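Local coordinates for F5/8 type C domain protein (Bacteroides ovatus, PDB 4ZRX) that probably hydrolyses alpha-L-fucosidic linkages with a TIM-barrel domain and carries a C-terminal F5/8 type C domain, at residues R82-A87 / G335-A340; V289-G294 / I342-E347. All coordinates share one frame; numbering follows the deposited sequence.

How the interactions relate
Both contacts are buried and lie in the TIM-barrel domain, about 10 Å apart between their centres, and both involve helix 339-356. Interaction 1 packs helix 77-86 against the loop that leads into that helix; interaction 2 packs the residue just after strand 279-290 against the early turns of that helix. In each, a single isoleucine delta carbon meets a leucine of a helix, and no hydrogen bond crosses. The polar groups differ: a histidine cap in 335-340, an ST turn at Ser-290 in 289-294 and an arginine-glutamate pair along 342-347. The two contacts merge where Leu-84 CD2 lies 4.0 Å from Leu-345 CD1, so one apolar layer runs through both.

Interaction 1 (R82-A87 / G335-A340); sequences RTLKEA and GLIHEA
Ile-337 overlaps Leu-84 with the end of its longer branch: CD1 of Ile-337 lies 4.0 Å from CG of Leu-84 and 4.1 Å from its CD1, the two side chains meeting at a slant. The same methyl group comes tip to tip with Thr-83, whose CG2 is 4.2 Å from Ile-337 CD1. One terminal methyl of the loop is thus received by two successive residues of helix 77-86, at ordinary van der Waals spacing. In Ile-337, CG1 stands opposite the carbonyl carbon (chi1 -65°) and the chain runs on extended through CD1, which carries the methyl outward to the helix. Thr-83 turns its methyl CG2 to the contact, while its hydroxyl OG1 is hydrogen-bonded to the carbonyl of Gln-79 one turn earlier; the polar half of the side chain is satisfied by its own helix. Gln-79 also ties down the loop, since its OE1 pairs with the backbone N of Ile-337.

Just beyond the isoleucine, His-338 is the N-cap of helix 339-356. Its ND1 accepts from Ala-340 N at 3.1 Å, with the N-H pointing fairly straight (158°) but arriving 31° out of the ring plane. Glu-339 OE1 sits above one face of the imidazole, and OE2 of the same carboxylate forms a salt bridge with Arg-334.

The pairing belongs to the outer, helical layer of the TIM barrel. Leu-84 also touches Ala-46 and Leu-48 of strand 44-48 and Leu-345 of helix 339-356, while Ile-337 also packs on Trp-80 and Ile-342; the contact sits between helix 77-86 and the start of helix 339-356, with Leu-84 reaching in to strand 44-48.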
loop_
_atom_site.group_PDB
_atom_site.type_symbol
_atom_site.label_atom_id
_atom_site.label_comp_id
_atom_site.label_asym_id
_atom_site.label_seq_id
_atom_site.Cartn_x
_atom_site.Cartn_y
_atom_site.Cartn_z
ATOM N N ARG A 82 13.326 11.844 -12.155
ATOM C CA ARG A 82 12.555 12.175 -13.368
ATOM C C ARG A 82 11.366 11.185 -13.516
ATOM O O ARG A 82 10.219 11.568 -13.783
ATOM C CB ARG A 82 13.420 12.104 -14.620
ATOM C CG ARG A 82 12.685 12.461 -15.941
ATOM C CD ARG A 82 13.597 12.390 -17.204
ATOM N NE ARG A 82 14.219 11.086 -17.402
ATOM C CZ ARG A 82 15.493 10.766 -17.124
ATOM N NH1 ARG A 82 16.366 11.622 -16.581
ATOM N NH2 ARG A 82 15.904 9.524 -17.362
ATOM N N THR A 83 11.673 9.904 -13.339
ATOM C CA THR A 83 10.672 8.860 -13.426
ATOM C C THR A 83 9.542 9.129 -12.420
ATOM O O THR A 83 8.358 9.105 -12.781
ATOM C CB THR A 83 11.289 7.528 -13.144
ATOM O OG1 THR A 83 12.225 7.219 -14.185
ATOM C CG2 THR A 83 10.241 6.414 -13.088
ATOM N N LEU A 84 9.928 9.423 -11.188
ATOM C CA LEU A 84 8.953 9.579 -10.116
ATOM C C LEU A 84 8.159 10.899 -10.220
ATOM O O LEU A 84 6.969 10.950 -9.910
ATOM C CB LEU A 84 9.669 9.464 -8.762
ATOM C CG LEU A 84 10.231 8.020 -8.579
ATOM C CD1 LEU A 84 11.128 7.969 -7.365
ATOM C CD2 LEU A 84 9.107 6.980 -8.452
ATOM N N LYS A 85 8.815 11.956 -10.719
ATOM C CA LYS A 85 8.111 13.216 -10.993
ATOM C C LYS A 85 7.064 13.016 -12.047
ATOM O O LYS A 85 5.881 13.379 -11.835
ATOM C CB LYS A 85 9.109 14.265 -11.423
ATOM C CG LYS A 85 8.553 15.633 -11.639
ATOM C CD LYS A 85 8.476 16.417 -10.336
ATOM C CE LYS A 85 8.019 17.893 -10.647
ATOM N NZ LYS A 85 7.877 18.545 -9.302
ATOM N N GLU A 86 7.453 12.383 -13.138
ATOM C CA GLU A 86 6.552 12.116 -14.240
ATOM C C GLU A 86 5.413 11.176 -13.837
ATOM O O GLU A 86 4.308 11.313 -14.340
ATOM C CB GLU A 86 7.277 11.494 -15.420
ATOM C CG GLU A 86 8.207 12.464 -16.231
ATOM C CD GLU A 86 9.100 11.729 -17.256
ATOM O OE1 GLU A 86 8.998 10.481 -17.431
ATOM O OE2 GLU A 86 9.944 12.415 -17.864
ATOM N N ALA A 87 5.671 10.272 -12.910
ATOM C CA ALA A 87 4.647 9.362 -12.376
ATOM C C ALA A 87 3.731 9.944 -11.322
ATOM O O ALA A 87 2.840 9.269 -10.872
ATOM C CB ALA A 87 5.317 8.109 -11.818
ATOM N N GLY A 335 21.893 0.773 -9.971
ATOM C CA GLY A 335 21.478 2.078 -9.455
ATOM C C GLY A 335 20.441 2.812 -10.302
ATOM O O GLY A 335 20.456 4.040 -10.392
ATOM N N LEU A 336 19.510 2.056 -10.865
ATOM C CA LEU A 336 18.450 2.569 -11.733
ATOM C C LEU A 336 17.120 1.967 -11.293
ATOM O O LEU A 336 17.064 0.850 -10.771
ATOM C CB LEU A 336 18.710 2.098 -13.168
ATOM C CG LEU A 336 19.956 2.657 -13.863
ATOM C CD1 LEU A 336 20.090 1.974 -15.250
ATOM C CD2 LEU A 336 19.836 4.111 -13.991
ATOM N N ILE A 337 16.042 2.714 -11.505
ATOM C CA ILE A 337 14.697 2.103 -11.433
ATOM C C ILE A 337 14.565 1.201 -12.639
ATOM O O ILE A 337 14.895 1.596 -13.750
ATOM C CB ILE A 337 13.584 3.165 -11.385
ATOM C CG1 ILE A 337 13.721 3.969 -10.079
ATOM C CG2 ILE A 337 12.215 2.472 -11.399
ATOM C CD1 ILE A 337 12.664 5.159 -9.951
ATOM N N HIS A 338 14.149 -0.017 -12.403
ATOM C CA HIS A 338 14.070 -1.066 -13.438
ATOM C C HIS A 338 12.955 -0.785 -14.442
ATOM O O HIS A 338 11.962 -0.138 -14.150
ATOM C CB HIS A 338 13.829 -2.392 -12.754
ATOM C CG HIS A 338 13.933 -3.581 -13.642
ATOM N ND1 HIS A 338 12.849 -4.085 -14.305
ATOM C CD2 HIS A 338 14.964 -4.414 -13.919
ATOM C CE1 HIS A 338 13.208 -5.150 -15.009
ATOM N NE2 HIS A 338 14.485 -5.370 -14.792
ATOM N N GLU A 339 13.157 -1.236 -15.662
ATOM C CA GLU A 339 12.257 -0.984 -16.774
ATOM C C GLU A 339 10.820 -1.384 -16.515
ATOM O O GLU A 339 9.864 -0.696 -16.957
ATOM C CB GLU A 339 12.749 -1.824 -17.950
ATOM C CG GLU A 339 14.093 -1.303 -18.606
ATOM C CD GLU A 339 15.419 -1.766 -17.894
ATOM O OE1 GLU A 339 15.410 -2.521 -16.891
ATOM O OE2 GLU A 339 16.513 -1.373 -18.404
ATOM N N ALA A 340 10.652 -2.548 -15.874
ATOM C CA ALA A 340 9.329 -3.056 -15.559
ATOM C C ALA A 340 8.578 -2.062 -14.641
ATOM O O ALA A 340 7.420 -1.766 -14.892
ATOM C CB ALA A 340 9.368 -4.462 -14.889
#

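Interaction 2 (V289-G294 / I342-E347); sequences VSIRPG and IKRLKE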
loop_
_atom_site.group_PDB
_atom_site.type_symbol
_atom_site.label_atom_id
_atom_site.label_comp_id
_atom_site.label_asym_id
_atom_site.label_seq_id
_atom_site.Cartn_x
_atom_site.Cartn_y
_atom_site.Cartn_z
ATOM N N VAL A 289 3.751 0.784 1.135
ATOM C CA VAL A 289 3.678 -0.487 0.447
ATOM C C VAL A 289 4.676 -0.501 -0.642
ATOM O O VAL A 289 4.995 0.561 -1.200
ATOM C CB VAL A 289 2.216 -0.751 -0.050
ATOM C CG1 VAL A 289 1.775 0.311 -1.032
ATOM C CG2 VAL A 289 2.047 -2.123 -0.632
ATOM N N SER A 290 5.154 -1.679 -1.000
ATOM C CA SER A 290 6.076 -1.762 -2.121
ATOM C C SER A 290 5.411 -2.131 -3.441
ATOM O O SER A 290 4.399 -2.798 -3.475
ATOM C CB SER A 290 7.190 -2.772 -1.777
ATOM O OG SER A 290 8.178 -2.852 -2.791
ATOM N N ILE A 291 5.956 -1.616 -4.514
ATOM C CA ILE A 291 5.562 -2.029 -5.884
ATOM C C ILE A 291 5.876 -3.473 -6.206
ATOM O O ILE A 291 5.304 -4.039 -7.186
ATOM C CB ILE A 291 6.105 -1.063 -6.951
ATOM C CG1 ILE A 291 5.157 -1.032 -8.140
ATOM C CG2 ILE A 291 7.556 -1.414 -7.319
ATOM C CD1 ILE A 291 5.582 -0.013 -9.256
ATOM N N ARG A 292 6.773 -4.061 -5.414
ATOM C CA ARG A 292 7.195 -5.457 -5.554
ATOM C C ARG A 292 6.883 -6.194 -4.268
ATOM O O ARG A 292 6.514 -5.569 -3.277
ATOM C CB ARG A 292 8.707 -5.514 -5.813
ATOM C CG ARG A 292 9.115 -5.066 -7.220
ATOM C CD ARG A 292 10.452 -4.347 -7.300
ATOM N NE ARG A 292 10.848 -4.244 -8.698
ATOM C CZ ARG A 292 11.527 -5.172 -9.373
ATOM N NH1 ARG A 292 12.052 -6.253 -8.796
ATOM N NH2 ARG A 292 11.764 -4.953 -10.648
ATOM N N PRO A 293 7.090 -7.510 -4.225
ATOM C CA PRO A 293 6.827 -8.199 -2.943
ATOM C C PRO A 293 7.764 -7.741 -1.810
ATOM O O PRO A 293 7.303 -7.541 -0.687
ATOM C CB PRO A 293 7.062 -9.661 -3.286
ATOM C CG PRO A 293 6.677 -9.753 -4.698
ATOM C CD PRO A 293 7.191 -8.476 -5.330
ATOM N N GLY A 294 9.043 -7.564 -2.119
ATOM C CA GLY A 294 10.023 -7.079 -1.168
ATOM C C GLY A 294 10.218 -5.545 -1.293
ATOM O O GLY A 294 9.759 -4.935 -2.244
ATOM N N ILE A 342 9.233 1.143 -14.267
ATOM C CA ILE A 342 8.981 2.363 -15.032
ATOM C C ILE A 342 7.684 2.248 -15.828
ATOM O O ILE A 342 6.818 3.129 -15.775
ATOM C CB ILE A 342 10.142 2.711 -15.958
ATOM C CG1 ILE A 342 11.392 3.128 -15.169
ATOM C CG2 ILE A 342 9.719 3.821 -16.916
ATOM C CD1 ILE A 342 12.663 3.166 -15.977
ATOM N N LYS A 343 7.539 1.144 -16.540
ATOM C CA LYS A 343 6.384 0.972 -17.382
ATOM C C LYS A 343 5.113 0.946 -16.529
ATOM O O LYS A 343 4.106 1.541 -16.908
ATOM C CB LYS A 343 6.494 -0.314 -18.184
ATOM C CG LYS A 343 5.448 -0.473 -19.259
ATOM C CD LYS A 343 5.714 -1.716 -20.055
ATOM C CE LYS A 343 4.615 -1.906 -21.072
ATOM N NZ LYS A 343 5.036 -2.859 -22.086
ATOM N N ARG A 344 5.156 0.223 -15.422
ATOM C CA ARG A 344 3.999 0.116 -14.563
ATOM C C ARG A 344 3.643 1.469 -13.862
ATOM O O ARG A 344 2.447 1.804 -13.725
ATOM C CB ARG A 344 4.185 -1.012 -13.542
ATOM C CG ARG A 344 3.017 -1.194 -12.625
ATOM C CD ARG A 344 1.677 -1.543 -13.312
ATOM N NE ARG A 344 1.841 -2.367 -14.497
ATOM C CZ ARG A 344 2.199 -3.643 -14.497
ATOM N NH1 ARG A 344 2.459 -4.310 -13.371
ATOM N NH2 ARG A 344 2.320 -4.270 -15.686
ATOM N N LEU A 345 4.641 2.238 -13.499
ATOM C CA LEU A 345 4.412 3.564 -12.938
ATOM C C LEU A 345 3.768 4.503 -13.929
ATOM O O LEU A 345 2.898 5.281 -13.562
ATOM C CB LEU A 345 5.705 4.179 -12.408
ATOM C CG LEU A 345 6.256 3.554 -11.120
ATOM C CD1 LEU A 345 7.599 4.138 -10.783
ATOM C CD2 LEU A 345 5.270 3.758 -9.954
ATOM N N LYS A 346 4.204 4.417 -15.198
ATOM C CA LYS A 346 3.600 5.207 -16.268
ATOM C C LYS A 346 2.138 4.806 -16.471
ATOM O O LYS A 346 1.262 5.663 -16.612
ATOM C CB LYS A 346 4.347 5.018 -17.583
ATOM C CG LYS A 346 5.716 5.667 -17.512
ATOM C CD LYS A 346 6.507 5.567 -18.827
ATOM C CE LYS A 346 7.827 6.271 -18.708
ATOM N NZ LYS A 346 8.726 5.813 -19.782
ATOM N N GLU A 347 1.895 3.514 -16.507
ATOM C CA GLU A 347 0.509 2.995 -16.608
ATOM C C GLU A 347 -0.376 3.496 -15.475
ATOM O O GLU A 347 -1.527 3.834 -15.695
ATOM C CB GLU A 347 0.478 1.493 -16.647
ATOM C CG GLU A 347 1.020 0.924 -17.978
ATOM C CD GLU A 347 1.262 -0.589 -17.921
ATOM O OE1 GLU A 347 0.961 -1.242 -16.870
ATOM O OE2 GLU A 347 1.726 -1.134 -18.973
#
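Ile-291 meets Leu-345 where a strand of the TIM barrel ends and a helix of its outer layer passes. Along 289-294, Val-289 still belongs to the barrel sheet, its backbone bonded to Leu-326 and Asn-328 of the parallel neighbouring strand 324-328. Ser-290 ends the strand in an ST turn: its OG accepts from Arg-292 N at 3.2 Å, donates to Gly-294 O at 2.7 Å, and is also hydrogen-bonded to ND2 of Asn-328. Three bonds thus grip this buried hydroxyl and fix the course of the chain as it leaves the sheet.

Ile-291 follows, directed at the helix. Its CD1 lies 3.8 Å from Leu-345 CD2 and 4.1 Å from Leu-345 CG, reaching the leucine at one branch and its fork. A chi1 of -150° puts CG2 of Ile-291 between the backbone N and the carbonyl carbon, and the extended CG1-CD1 arm then carries CD1 to the leucine. CD1 also comes within 4.4 Å of Arg-344 CG, so the aliphatic base of the arginine borders the apolar contact. Arg-292 turns its guanidinium to other partners, with NH2 in salt bridges to Asp-341 and Asp-302.

Beyond the patch, Arg-344 turns polar: NH1 is hydrogen-bonded to the carbonyl of Lys-306, which joins the helix to the loop region before helix 308-316. The head is held further from within the helix, as Arg-344 NE donates to Glu-347 OE1 at 2.8 Å, in a salt bridge that lies close to the guanidinium plane but is tilted 33° from the carboxylate plane, on the syn side of OE1.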